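ABC transporter, substrate binding protein (Agrobacterium tumefaciens, PDB 3C9H) probably serves as the periplasmic substrate-binding component of an ABC transporter, capturing a solute for uptake, and binds a magnesium ion. Local coordinates at residues S40-D43 against E44-T48; S93-M96 against D97-V100. One frame throughout, in Å; residues are numbered along the deposited sequence.

Both contacts are turns where a strand ends and a helix begins. Interaction 1 comes first along the chain and links strand 35-40 to helix 44-57. Interaction 2 follows, linking strand 90-93 to helix 96-104. The two strands pair in parallel, and the centres of the contacts lie about 16 Å apart. Their loops meet where Ser-41 OG and Ser-94 N form a weak hydrogen bond. The hydroxyls of Ser-41 and Ser-94 also bind the same citric acid molecule, probably taken up from the crystallisation liquor. The paired loops therefore line one pocket, consistent with the ligand cleft of periplasmic binding proteins, and interaction 1 adds a magnesium site.

Interaction 1 of 2, residues S40-D43 against E44-T48; sequences SSLD and EPLAT. With MG (magnesium ion), chain C.
The carbonyl oxygen of Asp-43 is gripped by two backbone N-H groups from the first turn of helix 44-57. Ala-47 N lies 3.1 Å from Asp-43 O and makes the better bond, its donor tilted 16° from the carbonyl plane. Leu-46 N is at 2.9 Å from Asp-43 O, but its bent angle makes that bond weak. The ring of Pro-45 packs beside the same group, with CD 3.4 Å from Asp-43 C. Asp-43 occupies the N-cap position, yet its carboxylate makes no capping bond. With CG anti to the carbonyl carbon (chi1 -68°), the carboxylate leads away from the helix to the magnesium ion. Asp-43 OD1 binds the metal at 2.3 Å. Ser-41 contributes its backbone O, and a water and two further atoms complete the ligands seen. The metal would tend to stabilise the negative charge of Asp-43.

This is a strand-to-helix connection of the periplasmic binding protein fold. At its start, Ser-40 OG accepts from Leu-42 N at 3.0 Å and forms an ST turn. Tyr-65 joins that turn, its OH bonding to both Ser-40 OG and Leu-42 O.

The apolar side of the contact is made by Leu-42. Its CG points away from the backbone N (chi1 180°), which carries the branch toward the helix. Leu-42 CD2 then rests on the methyl of Ala-47, 3.9 Å from Ala-47 CB. CD1 reaches the CB of Leu-46 more loosely. Tyr-238 of helix 236-245 packs against both leucines, and its OH bonds to Asp-43 N. One turn along the helix, Thr-48 OG1 donates to Glu-44 O at 3.0 Å, from above the carbonyl plane.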
ATOM      1  N   SER A  40      -3.023   5.411   9.893  1.00 18.26           N
ATOM      2  CA  SER A  40      -2.495   4.319   9.055  1.00 18.06           C
ATOM      3  C   SER A  40      -3.460   3.816   8.010  1.00 18.22           C
ATOM      4  O   SER A  40      -4.674   3.817   8.177  1.00 18.70           O
ATOM      5  CB  SER A  40      -2.034   3.179   9.944  1.00 18.42           C
ATOM      6  OG  SER A  40      -1.647   2.032   9.216  1.00 18.23           O
ATOM      7  N   SER A  41      -2.917   3.409   6.878  1.00 18.66           N
ATOM      8  CA  SER A  41      -3.733   2.842   5.838  1.00 19.02           C
ATOM      9  C   SER A  41      -3.743   1.323   5.905  1.00 19.12           C
ATOM     10  O   SER A  41      -4.432   0.708   5.116  1.00 19.51           O
ATOM     11  CB  SER A  41      -3.281   3.307   4.462  1.00 19.01           C
ATOM     12  OG  SER A  41      -2.003   2.776   4.103  1.00 18.94           O
ATOM     13  N   LEU A  42      -2.960   0.739   6.812  1.00 19.24           N
ATOM     14  CA  LEU A  42      -2.891  -0.704   6.964  1.00 19.75           C
ATOM     15  C   LEU A  42      -4.203  -1.165   7.595  1.00 20.46           C
ATOM     16  O   LEU A  42      -4.546  -0.762   8.719  1.00 20.98           O
ATOM     17  CB  LEU A  42      -1.672  -1.138   7.783  1.00 19.86           C
ATOM     18  CG  LEU A  42      -1.495  -2.666   8.018  1.00 19.24           C
ATOM     19  CD1 LEU A  42      -1.367  -3.473   6.723  1.00 21.06           C
ATOM     20  CD2 LEU A  42      -0.328  -2.986   8.907  1.00 21.41           C
ATOM     21  N   ASP A  43      -4.953  -1.987   6.865  1.00 21.94           N
ATOM     22  CA  ASP A  43      -6.279  -2.434   7.333  1.00 22.21           C
ATOM     23  C   ASP A  43      -6.157  -2.997   8.751  1.00 22.91           C
ATOM     24  O   ASP A  43      -5.303  -3.871   9.024  1.00 22.67           O
ATOM     25  CB  ASP A  43      -6.871  -3.504   6.417  1.00 21.55           C
ATOM     26  CG  ASP A  43      -7.248  -2.969   5.035  1.00 23.40           C
ATOM     27  OD1 ASP A  43      -6.907  -1.824   4.683  1.00 21.09           O
ATOM     28  OD2 ASP A  43      -7.907  -3.715   4.289  1.00 25.51           O
ATOM     29  N   GLU A  44      -7.017  -2.502   9.640  1.00 24.12           N
ATOM     30  CA  GLU A  44      -6.896  -2.770  11.077  1.00 25.50           C
ATOM     31  C   GLU A  44      -6.749  -4.235  11.468  1.00 26.36           C
ATOM     32  O   GLU A  44      -5.916  -4.537  12.309  1.00 26.18           O
ATOM     33  CB  GLU A  44      -8.010  -2.087  11.861  1.00 26.63           C
ATOM     34  CG  GLU A  44      -7.827  -2.158  13.380  1.00 27.80           C
ATOM     35  CD  GLU A  44      -8.476  -3.372  14.018  1.00 31.85           C
ATOM     36  OE1 GLU A  44      -9.141  -4.150  13.287  1.00 32.76           O
ATOM     37  OE2 GLU A  44      -8.338  -3.519  15.265  1.00 35.41           O
ATOM     38  N   PRO A  45      -7.536  -5.157  10.873  1.00 28.64           N
ATOM     39  CA  PRO A  45      -7.352  -6.557  11.290  1.00 28.80           C
ATOM     40  C   PRO A  45      -5.986  -7.122  10.987  1.00 29.42           C
ATOM     41  O   PRO A  45      -5.492  -7.930  11.758  1.00 29.55           O
ATOM     42  CB  PRO A  45      -8.482  -7.302  10.572  1.00 29.63           C
ATOM     43  CG  PRO A  45      -9.495  -6.235  10.264  1.00 29.66           C
ATOM     44  CD  PRO A  45      -8.666  -5.024   9.933  1.00 29.35           C
ATOM     45  N   LEU A  46      -5.345  -6.670   9.910  1.00 29.05           N
ATOM     46  CA  LEU A  46      -3.971  -7.079   9.632  1.00 28.91           C
ATOM     47  C   LEU A  46      -2.959  -6.355  10.540  1.00 28.69           C
ATOM     48  O   LEU A  46      -1.856  -6.863  10.824  1.00 29.18           O
ATOM     49  CB  LEU A  46      -3.671  -6.823   8.148  1.00 30.00           C
ATOM     50  CG  LEU A  46      -2.892  -7.808   7.284  1.00 29.87           C
ATOM     51  CD1 LEU A  46      -3.153  -9.284   7.586  1.00 28.12           C
ATOM     52  CD2 LEU A  46      -3.177  -7.451   5.815  1.00 29.86           C
ATOM     53  N   ALA A  47      -3.320  -5.162  11.006  1.00 27.36           N
ATOM     54  CA  ALA A  47      -2.468  -4.371  11.880  1.00 26.77           C
ATOM     55  C   ALA A  47      -2.424  -4.907  13.328  1.00 26.79           C
ATOM     56  O   ALA A  47      -1.471  -4.655  14.060  1.00 25.74           O
ATOM     57  CB  ALA A  47      -2.903  -2.902  11.853  1.00 25.97           C
ATOM     58  N   THR A  48      -3.442  -5.670  13.719  1.00 26.60           N
ATOM     59  CA  THR A  48      -3.635  -6.052  15.107  1.00 26.18           C
ATOM     60  C   THR A  48      -2.450  -6.795  15.715  1.00 25.22           C
ATOM     61  O   THR A  48      -2.059  -6.462  16.811  1.00 26.16           O
ATOM     62  CB  THR A  48      -5.019  -6.780  15.278  1.00 27.13           C
ATOM     63  OG1 THR A  48      -6.045  -5.818  14.983  1.00 28.27           O
ATOM     64  CG2 THR A  48      -5.224  -7.306  16.705  1.00 28.45           C
TER
HETATM   65 MG    MG C 401      -6.214   0.209   3.801  1.00 22.34          MG
HETATM   66  O   HOH W   1      -7.781   1.266   5.075  1.00 27.23           O

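Interaction 2 of 2, residues S93-M96 against D97-V100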
ATOM      1  N   SER A  93       1.709   4.859   5.656  1.00 17.81           N
ATOM      2  CA  SER A  93       0.967   4.957   4.409  1.00 17.85           C
ATOM      3  C   SER A  93       1.669   4.300   3.239  1.00 18.66           C
ATOM      4  O   SER A  93       2.897   4.401   3.089  1.00 18.06           O
ATOM      5  CB  SER A  93       0.752   6.429   4.077  1.00 18.07           C
ATOM      6  OG  SER A  93       0.069   6.590   2.856  1.00 16.54           O
ATOM      7  N   SER A  94       0.857   3.661   2.408  1.00 18.27           N
ATOM      8  CA  SER A  94       1.279   3.059   1.177  1.00 18.56           C
ATOM      9  C   SER A  94       1.355   4.095   0.046  1.00 18.66           C
ATOM     10  O   SER A  94       1.856   3.779  -1.038  1.00 20.20           O
ATOM     11  CB  SER A  94       0.357   1.916   0.796  1.00 17.86           C
ATOM     12  OG  SER A  94      -0.989   2.333   0.824  1.00 18.23           O
ATOM     13  N   ALA A  95       0.861   5.311   0.292  1.00 19.14           N
ATOM     14  CA  ALA A  95       0.985   6.386  -0.692  1.00 18.50           C
ATOM     15  C   ALA A  95       2.372   7.067  -0.534  1.00 18.64           C
ATOM     16  O   ALA A  95       2.524   8.117   0.089  1.00 18.63           O
ATOM     17  CB  ALA A  95      -0.180   7.364  -0.642  1.00 18.40           C
ATOM     18  N   MET A  96       3.378   6.438  -1.140  1.00 18.83           N
ATOM     19  CA  MET A  96       4.779   6.736  -0.870  1.00 18.54           C
ATOM     20  C   MET A  96       5.057   8.195  -1.193  1.00 19.64           C
ATOM     21  O   MET A  96       5.750   8.894  -0.462  1.00 21.46           O
ATOM     22  CB  MET A  96       5.698   5.862  -1.721  1.00 18.37           C
ATOM     23  CG  MET A  96       5.586   4.325  -1.554  1.00 20.17           C
ATOM     24  SD  MET A  96       6.708   3.354  -2.590  1.00 13.67           S
ATOM     25  CE  MET A  96       8.277   3.799  -1.862  1.00 22.58           C
ATOM     26  N   ASP A  97       4.518   8.624  -2.312  1.00 19.67           N
ATOM     27  CA  ASP A  97       4.664   9.983  -2.781  1.00 20.96           C
ATOM     28  C   ASP A  97       4.110  11.038  -1.818  1.00 20.62           C
ATOM     29  O   ASP A  97       4.767  12.057  -1.558  1.00 20.33           O
ATOM     30  CB  ASP A  97       4.097  10.114  -4.197  1.00 22.05           C
ATOM     31  CG  ASP A  97       2.609   9.765  -4.308  1.00 25.76           C
ATOM     32  OD1 ASP A  97       2.093   8.913  -3.550  1.00 25.86           O
ATOM     33  OD2 ASP A  97       1.972  10.312  -5.233  1.00 31.58           O
ATOM     34  N   LEU A  98       2.954  10.772  -1.223  1.00 20.46           N
ATOM     35  CA  LEU A  98       2.346  11.707  -0.286  1.00 20.51           C
ATOM     36  C   LEU A  98       3.147  11.767   1.004  1.00 20.50           C
ATOM     37  O   LEU A  98       3.209  12.813   1.641  1.00 19.37           O
ATOM     38  CB  LEU A  98       0.884  11.310   0.024  1.00 20.68           C
ATOM     39  CG  LEU A  98      -0.054  11.357  -1.199  1.00 21.31           C
ATOM     40  CD1 LEU A  98      -1.478  11.011  -0.835  1.00 22.39           C
ATOM     41  CD2 LEU A  98       0.045  12.732  -1.942  1.00 20.72           C
ATOM     42  N   GLN A  99       3.745  10.638   1.395  1.00 20.44           N
ATOM     43  CA  GLN A  99       4.575  10.603   2.590  1.00 20.02           C
ATOM     44  C   GLN A  99       5.877  11.363   2.400  1.00 20.43           C
ATOM     45  O   GLN A  99       6.314  12.085   3.278  1.00 19.60           O
ATOM     46  CB  GLN A  99       4.836   9.167   3.020  1.00 20.39           C
ATOM     47  CG  GLN A  99       3.580   8.483   3.575  1.00 19.75           C
ATOM     48  CD  GLN A  99       3.245   8.932   4.993  1.00 20.10           C
ATOM     49  OE1 GLN A  99       2.617   9.980   5.190  1.00 19.47           O
ATOM     50  NE2 GLN A  99       3.646   8.128   5.994  1.00 18.85           N
ATOM     51  N   VAL A 100       6.496  11.195   1.249  1.00 20.78           N
ATOM     52  CA  VAL A 100       7.716  11.944   0.929  1.00 21.92           C
ATOM     53  C   VAL A 100       7.384  13.436   0.787  1.00 22.05           C
ATOM     54  O   VAL A 100       8.124  14.274   1.284  1.00 22.01           O
ATOM     55  CB  VAL A 100       8.430  11.373  -0.314  1.00 21.97           C
ATOM     56  CG1 VAL A 100       9.603  12.326  -0.798  1.00 22.36           C
ATOM     57  CG2 VAL A 100       8.973   9.979   0.013  1.00 21.56           C
TER
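Ser-93 and Gln-99 make the tight part of this contact. The CB of Ser-93 sits 3.5 Å from Gln-99 CG and almost as near to CD, so the glutamine chain lies across the end of strand 90-93. Gln-99 is bent at chi2 (-76°), which brings its amide back beside Ser-93. Ser-93 OG turns off at roughly a right angle to this contact and accepts from Ala-95 N at 3.0 Å, closing an ST turn. Ala-95 follows as the centre of an inverse gamma turn and as the residue just before helix 96-104.

Ala-95 O takes the first bonds of the helix. Gln-99 N donates to Ala-95 O at 3.1 Å, nearly in line with the C=O bond, while Leu-98 N adds a weak bond. Val-100 N continues the pattern with Met-96 O at 3.0 Å. The CG2 of Val-100 also presses against that oxygen.

The other side is looser. Leu-98 is partly exposed and touches Ala-95 along its CB, CG and CD1, with Leu-98 CD1 3.9 Å from Ala-95 CB. Asp-97 lies nearby but is buried. Its CG stands between the backbone N and the carbonyl carbon (chi1 60°), folding the carboxylate back over the start of the helix. Asp-97 OD1 therefore comes within 3.5 Å of Ala-95 C. OD2 forms a salt bridge with Arg-341, in helix 338-353.

Gln-99 NE2 donates to Ile-264 O and, weakly, to Ala-91 O. The buried amide thus finds backbone acceptors on strands 258-268 and 90-93, and this one side chain ties the helix to both; the Asp-97 charge, balanced by Arg-341, may gain further from the helix start.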